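Local coordinates for protein muramoyltetrapeptide carboxypeptidase (Oxalobacter formigenes OXCC13, PDB 6UUK) that probably acts as a serine-type carboxypeptidase that trims muramoyl tetrapeptides of the bacterial cell wall, at residues Arg72-Leu77 / Val84-Asp89; Gly55-Ala60 / Met109-Asn114; Ala295-Leu300 / Ile306-Gly311; Gln271-Leu276 / Ala329-Lys334. One frame throughout, in Å; residues are numbered along the deposited sequence.

Contact 1: Arg72-Leu77 / Val84-Asp89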
loop_
_atom_site.group_PDB
_atom_site.type_symbol
_atom_site.label_atom_id
_atom_site.label_comp_id
_atom_site.label_asym_id
_atom_site.label_seq_id
_atom_site.Cartn_x
_atom_site.Cartn_y
_atom_site.Cartn_z
ATOM N N ARG B 72 25.605 -1.591 -22.282
ATOM C CA ARG B 72 24.898 -2.214 -23.395
ATOM C C ARG B 72 23.612 -1.464 -23.714
ATOM O O ARG B 72 23.220 -1.357 -24.882
ATOM C CB ARG B 72 24.605 -3.679 -23.074
ATOM C CG ARG B 72 23.815 -4.411 -24.149
ATOM C CD ARG B 72 23.576 -5.870 -23.780
ATOM N NE ARG B 72 22.787 -6.018 -22.560
ATOM C CZ ARG B 72 23.298 -6.292 -21.364
ATOM N NH1 ARG B 72 24.607 -6.452 -21.219
ATOM N NH2 ARG B 72 22.500 -6.407 -20.311
ATOM N N ALA B 73 22.943 -0.931 -22.688
ATOM C CA ALA B 73 21.722 -0.166 -22.915
ATOM C C ALA B 73 22.015 1.145 -23.633
ATOM O O ALA B 73 21.215 1.599 -24.459
ATOM C CB ALA B 73 21.015 0.099 -21.587
ATOM N N ILE B 74 23.155 1.769 -23.328
ATOM C CA ILE B 74 23.531 3.006 -24.007
ATOM C C ILE B 74 23.802 2.741 -25.483
ATOM O O ILE B 74 23.465 3.559 -26.347
ATOM C CB ILE B 74 24.743 3.649 -23.309
ATOM C CG1 ILE B 74 24.386 4.035 -21.872
ATOM C CG2 ILE B 74 25.228 4.867 -24.079
ATOM C CD1 ILE B 74 25.537 4.634 -21.095
ATOM N N GLY B 75 24.405 1.591 -25.796
ATOM C CA GLY B 75 24.646 1.246 -27.186
ATOM C C GLY B 75 23.371 1.068 -27.986
ATOM O O GLY B 75 23.339 1.359 -29.184
ATOM N N VAL B 76 22.305 0.590 -27.340
ATOM C CA VAL B 76 21.017 0.471 -28.017
ATOM C C VAL B 76 20.461 1.852 -28.338
ATOM O O VAL B 76 19.998 2.111 -29.455
ATOM C CB VAL B 76 20.035 -0.350 -27.164
ATOM C CG1 VAL B 76 18.677 -0.429 -27.846
ATOM C CG2 VAL B 76 20.590 -1.743 -26.909
ATOM N N LEU B 77 20.500 2.761 -27.360
ATOM C CA LEU B 77 20.081 4.137 -27.607
ATOM C C LEU B 77 20.951 4.801 -28.666
ATOM O O LEU B 77 20.478 5.674 -29.403
ATOM C CB LEU B 77 20.119 4.935 -26.304
ATOM C CG LEU B 77 19.193 4.433 -25.193
ATOM C CD1 LEU B 77 19.597 5.007 -23.844
ATOM C CD2 LEU B 77 17.748 4.780 -25.512
ATOM N N VAL B 84 23.335 10.312 -25.903
ATOM C CA VAL B 84 23.168 9.854 -24.528
ATOM C C VAL B 84 23.989 10.730 -23.592
ATOM O O VAL B 84 25.149 11.053 -23.877
ATOM C CB VAL B 84 23.573 8.373 -24.389
ATOM C CG1 VAL B 84 23.256 7.861 -22.991
ATOM C CG2 VAL B 84 22.876 7.531 -25.448
ATOM N N PHE B 85 23.383 11.115 -22.470
ATOM C CA PHE B 85 24.052 11.860 -21.403
ATOM C C PHE B 85 23.869 11.069 -20.112
ATOM O O PHE B 85 22.802 11.120 -19.491
ATOM C CB PHE B 85 23.488 13.272 -21.276
ATOM C CG PHE B 85 23.765 14.147 -22.463
ATOM C CD1 PHE B 85 24.901 14.937 -22.505
ATOM C CD2 PHE B 85 22.889 14.183 -23.535
ATOM C CE1 PHE B 85 25.160 15.745 -23.594
ATOM C CE2 PHE B 85 23.142 14.989 -24.627
ATOM C CZ PHE B 85 24.279 15.771 -24.656
ATOM N N ASN B 86 24.905 10.340 -19.706
ATOM C CA ASN B 86 24.829 9.461 -18.544
ATOM C C ASN B 86 25.226 10.243 -17.296
ATOM O O ASN B 86 26.399 10.585 -17.114
ATOM C CB ASN B 86 25.725 8.240 -18.733
ATOM C CG ASN B 86 25.565 7.221 -17.621
ATOM O OD1 ASN B 86 24.512 7.136 -16.990
ATOM N ND2 ASN B 86 26.613 6.445 -17.374
ATOM N N TYR B 87 24.248 10.521 -16.436
ATOM C CA TYR B 87 24.500 11.157 -15.150
ATOM C C TYR B 87 24.692 10.154 -14.020
ATOM O O TYR B 87 25.020 10.562 -12.900
ATOM C CB TYR B 87 23.352 12.106 -14.791
ATOM C CG TYR B 87 23.366 13.414 -15.550
ATOM C CD1 TYR B 87 23.872 14.569 -14.969
ATOM C CD2 TYR B 87 22.873 13.494 -16.846
ATOM C CE1 TYR B 87 23.887 15.767 -15.657
ATOM C CE2 TYR B 87 22.885 14.688 -17.542
ATOM C CZ TYR B 87 23.393 15.821 -16.942
ATOM O OH TYR B 87 23.406 17.014 -17.629
ATOM N N VAL B 88 24.500 8.862 -14.284
ATOM C CA VAL B 88 24.645 7.849 -13.247
ATOM C C VAL B 88 26.121 7.658 -12.928
ATOM O O VAL B 88 26.962 7.557 -13.831
ATOM C CB VAL B 88 23.994 6.531 -13.688
ATOM C CG1 VAL B 88 23.992 5.529 -12.544
ATOM C CG2 VAL B 88 22.580 6.781 -14.191
ATOM N N ASP B 89 26.444 7.611 -11.640
ATOM C CA ASP B 89 27.825 7.453 -11.202
ATOM C C ASP B 89 28.121 5.992 -10.875
ATOM O O ASP B 89 28.012 5.570 -9.723
ATOM C CB ASP B 89 28.105 8.340 -9.986
ATOM C CG ASP B 89 29.582 8.635 -9.804
ATOM O OD1 ASP B 89 30.417 7.810 -10.230
ATOM O OD2 ASP B 89 29.908 9.696 -9.232
#

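Contact 2: Gly55-Ala60 / Met109-Asn114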
loop_
_atom_site.group_PDB
_atom_site.type_symbol
_atom_site.label_atom_id
_atom_site.label_comp_id
_atom_site.label_asym_id
_atom_site.label_seq_id
_atom_site.Cartn_x
_atom_site.Cartn_y
_atom_site.Cartn_z
ATOM N N GLY B 55 18.529 14.408 -27.708
ATOM C CA GLY B 55 19.355 14.094 -26.560
ATOM C C GLY B 55 18.556 13.471 -25.431
ATOM O O GLY B 55 17.387 13.783 -25.211
ATOM N N ILE B 56 19.211 12.568 -24.701
ATOM C CA ILE B 56 18.581 11.841 -23.606
ATOM C C ILE B 56 19.517 11.833 -22.407
ATOM O O ILE B 56 20.743 11.872 -22.550
ATOM C CB ILE B 56 18.206 10.398 -24.013
ATOM C CG1 ILE B 56 19.422 9.674 -24.592
ATOM C CG2 ILE B 56 17.056 10.399 -25.007
ATOM C CD1 ILE B 56 19.100 8.328 -25.194
ATOM N N ALA B 57 18.927 11.783 -21.215
ATOM C CA ALA B 57 19.669 11.741 -19.963
ATOM C C ALA B 57 19.226 10.530 -19.156
ATOM O O ALA B 57 18.026 10.264 -19.036
ATOM C CB ALA B 57 19.463 13.020 -19.149
ATOM N N ILE B 58 20.195 9.804 -18.604
ATOM C CA ILE B 58 19.936 8.614 -17.804
ATOM C C ILE B 58 20.128 8.975 -16.337
ATOM O O ILE B 58 21.198 9.452 -15.940
ATOM C CB ILE B 58 20.853 7.451 -18.212
ATOM N N ILE B 59 19.091 8.749 -15.531
ATOM C CA ILE B 59 19.112 9.057 -14.108
ATOM C C ILE B 59 18.700 7.814 -13.335
ATOM O O ILE B 59 17.899 7.000 -13.809
ATOM C CB ILE B 59 18.189 10.253 -13.769
ATOM C CG1 ILE B 59 18.572 11.475 -14.603
ATOM C CG2 ILE B 59 18.260 10.600 -12.290
ATOM C CD1 ILE B 59 17.856 12.740 -14.191
ATOM N N ALA B 60 19.266 7.659 -12.136
ATOM C CA ALA B 60 18.958 6.547 -11.242
ATOM C C ALA B 60 18.188 7.067 -10.033
ATOM O O ALA B 60 18.790 7.385 -8.996
ATOM C CB ALA B 60 20.239 5.835 -10.803
HETATM N N MSE B 109 18.218 17.419 -10.798
HETATM C CA MSE B 109 18.203 18.859 -11.024
HETATM C C MSE B 109 19.236 19.263 -12.070
HETATM O O MSE B 109 19.063 20.257 -12.773
HETATM C CB MSE B 109 18.462 19.614 -9.718
HETATM C CG MSE B 109 17.463 19.330 -8.606
HETATM SE SE MSE B 109 15.613 19.687 -9.109
HETATM C CE MSE B 109 15.066 17.868 -9.528
ATOM N N GLU B 110 20.314 18.482 -12.167
ATOM C CA GLU B 110 21.386 18.814 -13.097
ATOM C C GLU B 110 21.031 18.420 -14.526
ATOM O O GLU B 110 21.307 19.173 -15.467
ATOM C CB GLU B 110 22.687 18.138 -12.662
ATOM C CG GLU B 110 23.942 18.800 -13.207
ATOM C CD GLU B 110 25.212 18.112 -12.746
ATOM O OE1 GLU B 110 25.527 17.025 -13.272
ATOM O OE2 GLU B 110 25.890 18.655 -11.848
ATOM N N ALA B 111 20.421 17.246 -14.709
ATOM C CA ALA B 111 20.043 16.813 -16.050
ATOM C C ALA B 111 18.907 17.657 -16.614
ATOM O O ALA B 111 18.825 17.846 -17.833
ATOM C CB ALA B 111 19.650 15.336 -16.036
ATOM N N ALA B 112 18.028 18.171 -15.752
ATOM C CA ALA B 112 16.933 19.018 -16.205
ATOM C C ALA B 112 17.393 20.412 -16.609
ATOM O O ALA B 112 16.575 21.193 -17.106
ATOM C CB ALA B 112 15.863 19.121 -15.118
ATOM N N THR B 113 18.667 20.741 -16.408
ATOM C CA THR B 113 19.206 22.045 -16.768
ATOM C C THR B 113 20.152 21.990 -17.958
ATOM O O THR B 113 20.687 23.030 -18.354
ATOM C CB THR B 113 19.929 22.670 -15.569
ATOM O OG1 THR B 113 20.897 21.744 -15.056
ATOM C CG2 THR B 113 18.938 23.022 -14.472
ATOM N N ASN B 114 20.371 20.817 -18.538
ATOM C CA ASN B 114 21.272 20.697 -19.677
ATOM C C ASN B 114 20.520 21.023 -20.963
ATOM O O ASN B 114 19.516 20.366 -21.261
ATOM C CB ASN B 114 21.861 19.294 -19.748
ATOM C CG ASN B 114 23.013 19.194 -20.728
ATOM O OD1 ASN B 114 22.813 18.958 -21.919
ATOM N ND2 ASN B 114 24.230 19.375 -20.229
#

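Contact 3: Ala295-Leu300 / Ile306-Gly311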
loop_
_atom_site.group_PDB
_atom_site.type_symbol
_atom_site.label_atom_id
_atom_site.label_comp_id
_atom_site.label_asym_id
_atom_site.label_seq_id
_atom_site.Cartn_x
_atom_site.Cartn_y
_atom_site.Cartn_z
ATOM N N ALA B 295 -13.329 -12.850 -10.763
ATOM C CA ALA B 295 -14.210 -12.645 -9.618
ATOM C C ALA B 295 -13.955 -11.301 -8.950
ATOM O O ALA B 295 -14.875 -10.715 -8.367
ATOM C CB ALA B 295 -14.038 -13.781 -8.610
HETATM N N MSE B 296 -12.726 -10.800 -9.023
HETATM C CA MSE B 296 -12.394 -9.495 -8.467
HETATM C C MSE B 296 -12.906 -8.386 -9.378
HETATM O O MSE B 296 -13.418 -7.369 -8.910
HETATM C CB MSE B 296 -10.881 -9.369 -8.267
HETATM C CG MSE B 296 -10.438 -8.063 -7.630
HETATM SE SE MSE B 296 -10.107 -6.621 -8.904
HETATM C CE MSE B 296 -8.555 -7.374 -9.811
ATOM N N LEU B 297 -12.759 -8.596 -10.688
ATOM C CA LEU B 297 -13.219 -7.604 -11.654
ATOM C C LEU B 297 -14.736 -7.464 -11.623
ATOM O O LEU B 297 -15.267 -6.354 -11.757
ATOM C CB LEU B 297 -12.741 -7.983 -13.056
ATOM C CG LEU B 297 -13.046 -7.006 -14.191
ATOM C CD1 LEU B 297 -12.310 -5.692 -13.980
ATOM C CD2 LEU B 297 -12.681 -7.624 -15.531
ATOM N N SER B 298 -15.451 -8.578 -11.448
ATOM C CA SER B 298 -16.907 -8.515 -11.364
ATOM C C SER B 298 -17.354 -7.814 -10.087
ATOM O O SER B 298 -18.324 -7.047 -10.102
ATOM C CB SER B 298 -17.498 -9.922 -11.442
ATOM O OG SER B 298 -18.913 -9.884 -11.384
ATOM N N TRP B 299 -16.661 -8.065 -8.973
ATOM C CA TRP B 299 -16.977 -7.360 -7.737
ATOM C C TRP B 299 -16.580 -5.892 -7.817
ATOM O O TRP B 299 -17.237 -5.038 -7.211
ATOM C CB TRP B 299 -16.283 -8.034 -6.553
ATOM C CG TRP B 299 -16.712 -7.498 -5.220
ATOM C CD1 TRP B 299 -17.703 -7.988 -4.421
ATOM C CD2 TRP B 299 -16.163 -6.368 -4.530
ATOM N NE1 TRP B 299 -17.806 -7.233 -3.277
ATOM C CE2 TRP B 299 -16.872 -6.233 -3.320
ATOM C CE3 TRP B 299 -15.142 -5.456 -4.819
ATOM C CZ2 TRP B 299 -16.592 -5.225 -2.400
ATOM C CZ3 TRP B 299 -14.866 -4.457 -3.905
ATOM C CH2 TRP B 299 -15.588 -4.349 -2.710
ATOM N N LEU B 300 -15.512 -5.583 -8.555
ATOM C CA LEU B 300 -15.091 -4.195 -8.708
ATOM C C LEU B 300 -16.100 -3.402 -9.530
ATOM O O LEU B 300 -16.459 -2.276 -9.166
ATOM C CB LEU B 300 -13.708 -4.137 -9.356
ATOM C CG LEU B 300 -13.081 -2.751 -9.508
ATOM C CD1 LEU B 300 -12.634 -2.212 -8.158
ATOM C CD2 LEU B 300 -11.919 -2.790 -10.490
ATOM N N ILE B 306 -17.954 3.951 -12.015
ATOM C CA ILE B 306 -17.380 4.294 -13.313
ATOM C C ILE B 306 -17.129 3.006 -14.088
ATOM O O ILE B 306 -16.953 1.942 -13.478
ATOM C CB ILE B 306 -16.088 5.111 -13.153
ATOM C CG1 ILE B 306 -14.991 4.261 -12.508
ATOM C CG2 ILE B 306 -16.351 6.359 -12.325
ATOM C CD1 ILE B 306 -13.643 4.947 -12.451
ATOM N N PRO B 307 -17.116 3.044 -15.421
ATOM C CA PRO B 307 -16.833 1.821 -16.182
ATOM C C PRO B 307 -15.373 1.416 -16.060
ATOM O O PRO B 307 -14.472 2.258 -16.043
ATOM C CB PRO B 307 -17.190 2.210 -17.619
ATOM C CG PRO B 307 -17.016 3.692 -17.657
ATOM C CD PRO B 307 -17.437 4.181 -16.301
ATOM N N VAL B 308 -15.147 0.109 -15.978
ATOM C CA VAL B 308 -13.810 -0.463 -15.860
ATOM C C VAL B 308 -13.494 -1.195 -17.157
ATOM O O VAL B 308 -14.203 -2.135 -17.538
ATOM C CB VAL B 308 -13.700 -1.405 -14.652
ATOM C CG1 VAL B 308 -12.296 -1.983 -14.559
ATOM C CG2 VAL B 308 -14.064 -0.668 -13.372
ATOM N N VAL B 309 -12.431 -0.766 -17.833
ATOM C CA VAL B 309 -12.010 -1.333 -19.108
ATOM C C VAL B 309 -10.685 -2.051 -18.900
ATOM O O VAL B 309 -9.759 -1.494 -18.296
ATOM C CB VAL B 309 -11.889 -0.248 -20.192
ATOM C CG1 VAL B 309 -11.368 -0.845 -21.489
ATOM C CG2 VAL B 309 -13.232 0.430 -20.413
ATOM N N THR B 310 -10.593 -3.281 -19.393
ATOM C CA THR B 310 -9.401 -4.102 -19.248
ATOM C C THR B 310 -8.737 -4.318 -20.602
ATOM O O THR B 310 -9.289 -3.991 -21.656
ATOM C CB THR B 310 -9.742 -5.453 -18.607
ATOM O OG1 THR B 310 -10.501 -6.244 -19.532
ATOM C CG2 THR B 310 -10.555 -5.249 -17.340
ATOM N N GLY B 311 -7.529 -4.876 -20.559
ATOM C CA GLY B 311 -6.793 -5.219 -21.756
ATOM C C GLY B 311 -5.697 -4.253 -22.150
ATOM O O GLY B 311 -5.041 -4.480 -23.175
#

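Contact 4: Gln271-Leu276 / Ala329-Lys334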
loop_
_atom_site.group_PDB
_atom_site.type_symbol
_atom_site.label_atom_id
_atom_site.label_comp_id
_atom_site.label_asym_id
_atom_site.label_seq_id
_atom_site.Cartn_x
_atom_site.Cartn_y
_atom_site.Cartn_z
ATOM N N GLN B 271 -13.267 10.165 -11.686
ATOM C CA GLN B 271 -12.771 9.849 -13.015
ATOM C C GLN B 271 -13.916 9.406 -13.926
ATOM O O GLN B 271 -15.024 9.095 -13.479
ATOM C CB GLN B 271 -11.698 8.764 -12.938
ATOM C CG GLN B 271 -10.640 9.017 -11.874
ATOM C CD GLN B 271 -9.936 10.347 -12.053
ATOM O OE1 GLN B 271 -9.600 10.741 -13.170
ATOM N NE2 GLN B 271 -9.714 11.051 -10.950
ATOM N N LYS B 272 -13.634 9.384 -15.228
ATOM C CA LYS B 272 -14.628 8.973 -16.211
ATOM C C LYS B 272 -14.584 7.481 -16.509
ATOM O O LYS B 272 -15.621 6.895 -16.843
ATOM C CB LYS B 272 -14.443 9.761 -17.512
ATOM C CG LYS B 272 -14.763 11.242 -17.390
ATOM C CD LYS B 272 -14.617 11.955 -18.726
ATOM C CE LYS B 272 -14.993 13.425 -18.611
ATOM N NZ LYS B 272 -14.812 14.150 -19.898
ATOM N N ALA B 273 -13.415 6.856 -16.396
ATOM C CA ALA B 273 -13.285 5.429 -16.652
ATOM C C ALA B 273 -11.996 4.928 -16.021
ATOM O O ALA B 273 -11.022 5.676 -15.888
ATOM C CB ALA B 273 -13.298 5.119 -18.154
ATOM N N LEU B 274 -12.003 3.656 -15.634
ATOM C CA LEU B 274 -10.840 2.990 -15.060
ATOM C C LEU B 274 -10.314 1.978 -16.066
ATOM O O LEU B 274 -11.062 1.109 -16.526
ATOM C CB LEU B 274 -11.194 2.306 -13.740
ATOM C CG LEU B 274 -10.083 1.480 -13.087
ATOM C CD1 LEU B 274 -8.907 2.365 -12.699
ATOM C CD2 LEU B 274 -10.609 0.719 -11.880
ATOM N N VAL B 275 -9.033 2.091 -16.406
ATOM C CA VAL B 275 -8.387 1.209 -17.371
ATOM C C VAL B 275 -7.401 0.323 -16.622
ATOM O O VAL B 275 -6.573 0.817 -15.848
ATOM C CB VAL B 275 -7.684 2.005 -18.482
ATOM C CG1 VAL B 275 -7.126 1.063 -19.535
ATOM C CG2 VAL B 275 -8.649 2.995 -19.111
ATOM N N LEU B 276 -7.492 -0.985 -16.851
ATOM C CA LEU B 276 -6.641 -1.960 -16.182
ATOM C C LEU B 276 -5.547 -2.417 -17.137
ATOM O O LEU B 276 -5.837 -2.949 -18.214
ATOM C CB LEU B 276 -7.460 -3.154 -15.692
ATOM C CG LEU B 276 -7.911 -3.134 -14.230
ATOM C CD1 LEU B 276 -8.670 -1.858 -13.906
ATOM C CD2 LEU B 276 -8.760 -4.356 -13.916
ATOM N N ALA B 329 -6.698 11.971 -23.432
ATOM C CA ALA B 329 -6.993 10.641 -23.941
ATOM C C ALA B 329 -8.433 10.549 -24.431
ATOM O O ALA B 329 -9.314 11.284 -23.977
ATOM C CB ALA B 329 -6.747 9.579 -22.868
ATOM N N HIS B 330 -8.660 9.627 -25.364
ATOM C CA HIS B 330 -9.984 9.359 -25.925
ATOM C C HIS B 330 -10.190 7.848 -25.898
ATOM O O HIS B 330 -9.660 7.129 -26.750
ATOM C CB HIS B 330 -10.107 9.915 -27.341
ATOM C CG HIS B 330 -11.476 9.773 -27.929
ATOM N ND1 HIS B 330 -12.572 9.390 -27.186
ATOM C CD2 HIS B 330 -11.927 9.966 -29.192
ATOM C CE1 HIS B 330 -13.639 9.351 -27.966
ATOM N NE2 HIS B 330 -13.274 9.697 -29.187
ATOM N N LEU B 331 -10.955 7.369 -24.920
ATOM C CA LEU B 331 -11.168 5.939 -24.736
ATOM C C LEU B 331 -12.435 5.501 -25.457
ATOM O O LEU B 331 -13.503 6.094 -25.269
ATOM C CB LEU B 331 -11.257 5.593 -23.249
ATOM C CG LEU B 331 -11.436 4.113 -22.914
ATOM C CD1 LEU B 331 -10.295 3.287 -23.489
ATOM C CD2 LEU B 331 -11.535 3.920 -21.409
HETATM N N MSE B 332 -12.310 4.465 -26.280
HETATM C CA MSE B 332 -13.439 3.931 -27.035
HETATM C C MSE B 332 -13.444 2.406 -27.006
HETATM O O MSE B 332 -12.471 1.770 -27.407
HETATM C CB MSE B 332 -13.398 4.425 -28.482
HETATM C CG MSE B 332 -13.583 5.924 -28.638
HETATM SE SE MSE B 332 -13.091 6.556 -30.414
HETATM C CE MSE B 332 -11.182 6.162 -30.350
ATOM N N SER B 333 -14.543 1.824 -26.534
ATOM C CA SER B 333 -14.711 0.379 -26.474
ATOM C C SER B 333 -15.968 -0.009 -27.240
ATOM O O SER B 333 -17.042 0.553 -27.002
ATOM C CB SER B 333 -14.793 -0.108 -25.025
ATOM O OG SER B 333 -15.842 0.540 -24.327
ATOM N N LYS B 334 -15.830 -0.968 -28.158
ATOM C CA LYS B 334 -16.908 -1.358 -29.067
ATOM C C LYS B 334 -17.130 -2.870 -28.989
ATOM O O LYS B 334 -17.076 -3.581 -29.992
ATOM C CB LYS B 334 -16.590 -0.927 -30.498
ATOM C CG LYS B 334 -15.926 0.435 -30.600
ATOM C CD LYS B 334 -15.307 0.651 -31.968
ATOM C CE LYS B 334 -14.325 1.809 -31.943
ATOM N NZ LYS B 334 -13.223 1.566 -30.972
#

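Contact 1: Arg72-Leu77 / Val84-Asp89
Val-84 lays both of its methyl groups against Ile-74: Ile-74 CG2 lies 3.7 Å from Val-84 CG1 and 3.8 Å from Val-84 CG2. The pair belongs to a beta-alpha-beta unit of a flavodoxin-like alpha/beta sheet: the chain runs from strand 55-59 through helix 67-79 into strand 83-86, and here the helix packs back on the strand that follows it. Over these short pieces the two axes come within 9.7 Å at 156°, so helix and strand run nearly antiparallel, as expected where the chain reverses between them. Ile-74 and Val-84 meet at a slant. With CG1 of Ile-74 beside the backbone N (chi1 -63°), CG2 is left anti to that N and turned toward the strand, between the two prongs of Val-84. Leu-77, one helical turn further on, contributes its CB, 3.9 Å from Val-84 CG2. Beta-branched residues suit this place, because each offers two branches close to the backbone and fills the gap between helix and sheet without a long flexible arm. Trimming Val-84 to an alanine removes both methyls and would probably open a gap beneath Ile-74 CG2 and Leu-77 CB. The same layer continues to Ile-56 of strand 55-59, touched by both Leu-77 and Val-84. At the outer margin Ile-74 CD1 lies 4.3 Å from Asn-86 ND2, a loose approach to a polar group near solvent. The other end of that amide closes an Asx turn as the strand ends: Asn-86 OD1 accepts from Val-88 N at 3.2 Å, the donor standing well above the carbonyl plane.

Contact 2: Gly55-Ala60 / Met109-Asn114
Ala-111 has the most surface buried here, and its single methyl touches two residues of strand 55-59. Its CB lies 3.7 Å from Ile-59 CD1 and 3.9 Å from Ala-57 CB, so one small side chain near the C-terminal end of helix 101-111 sits against two alternate positions of the strand, whose side chains emerge on the same face of the sheet. Ala-57 has only a methyl to offer, and this permits a close approach: its CA and that of Ala-111 are 6.4 Å apart. Ile-59 is longer and bridges a wider gap with the end of its chain. Its CG1 stands beside the backbone N (chi1 -56°), anti to the carbonyl carbon, and the extended second torsion carries CD1 out to the helix. The helix belongs to the crossover between strands 83-86 and 119-122, passing over strand 55-59 that lies between them in the flavodoxin-like sheet. Ala-111 also opens a type I turn that runs to Asn-114. Just before the turn, Glu-110 O accepts twice from Thr-113, from OG1 at 2.6 Å and from N at 3.2 Å, both reaching it from one face of its carbonyl plane. Tyr-87 packs beside this end of the helix, on Glu-110 and Asn-114. All three contacting residues are buried and their side chains are pure hydrocarbon, so the seam depends on close fit and exclusion of water, with small residues setting how near the helix can lie.

Contact 3: Ala295-Leu300 / Ile306-Gly311
Leu-297 and Thr-310 point at each other end to end, with Leu-297 CD2 3.7 Å from Thr-310 CG2 and Leu-297 CD1 hardly further from the same methyl. Against Val-308 the leucine lies differently: the two side chains run past one another in opposing senses, and Leu-297 CD1 comes 3.8 Å from Val-308 CG1. Leu-300, a turn later, meets Val-308 roughly at right angles, its CD2 standing 4.2 Å from both CG1 and CG2 of Val-308. Both leucines hold CG anti to the backbone N (chi1 -176° in each), which swings their forked ends out from helix 293-303 toward the strand. Thr-310 suits a place with an apolar and a polar side. With chi1 at 70° its OG1 occupies the crowded position between N and the carbonyl carbon, and CG2 is turned to Leu-297. The hydroxyl is hydrogen-bonded to Ser-206 and Asn-209, so the methyl can serve the apolar side while the polar end is satisfied. Val-308 offers two branches, so one residue meets both leucines. The helix and strand 308-310 are the last two elements of a beta-alpha-beta unit that starts with strand 273-280. Leu-297 and Val-308 also touch Leu-276 of that strand, and Leu-300 packs on Leu-274 and on Leu-259 of helix 252-264. On the outside of helix 293-303, Trp-299 NE1 hydrogen-bonds Asp-101 of the second subunit, so this helix takes part in the subunit interface.

Contact 4: Gln271-Leu276 / Ala329-Lys334
The mixed sheet of the C-terminal domain brings together two strands here, 273-280 and 328-333, that are not neighbours in it: strands 213-222 and 242-248 lie between them. Contact across two intervening strands implies a strongly curved and twisted sheet, since in a flat one the separation would be well beyond the 8.4 Å found between the CA atoms of Ala-273 and Leu-331. The meeting rests on one branch of one side chain. Leu-331 holds CG anti to its own N (chi1 -178°), which sends the forked end toward strand 273-280, and CD2 enters between two residues of that strand. It stands 3.9 Å from Ala-273 CB. On the other strand residue, Val-275, the contact is with CG2, and the two side chains lie alongside one another, pointing in opposite directions. Ala-273 and Val-275 alternate with Leu-274, so they share a face, while Leu-274 turns the other way to pack on Ile-306. The residue types match the space: alanine stays low so that the leucine can reach inward, and valine supplies a short branched wall beside it. Ile-242 of strand 242-248 touches both Val-275 and Leu-331, and Val-212 also packs on Leu-331, giving a buried apolar layer. The side chain of Val-275 is about 9 Å from that of Glu-246, predicted to belong to the charge relay, so the layer lies near the predicted active site. The closest approach in the contact is Leu-331 CD2 to Val-275 CG2, 3.8 Å.

Overall arrangement
From the N terminus, strand 55-59 opens the loop that contact 2 closes at residues 109-114, and contact 1, between 72-77 and 84-89, is nested within it. The two share the largely parallel sheet of the N-terminal domain, where strand 83-86 bonds along strand 55-59. Much later 271-276 opens the loop closed by contact 4 at 329-334, with contact 3 nested inside. These two meet where strands 273-280 and 308-310 lie side by side. Contacts 1, 2 and 3 seat helices on their sheets, while contact 4 joins two strands of the C-terminal sheet. The nested pairs follow in series, none crossing, on opposite sides of the chain's centre: contacts 1 and 3 are about 40 Å apart between centres.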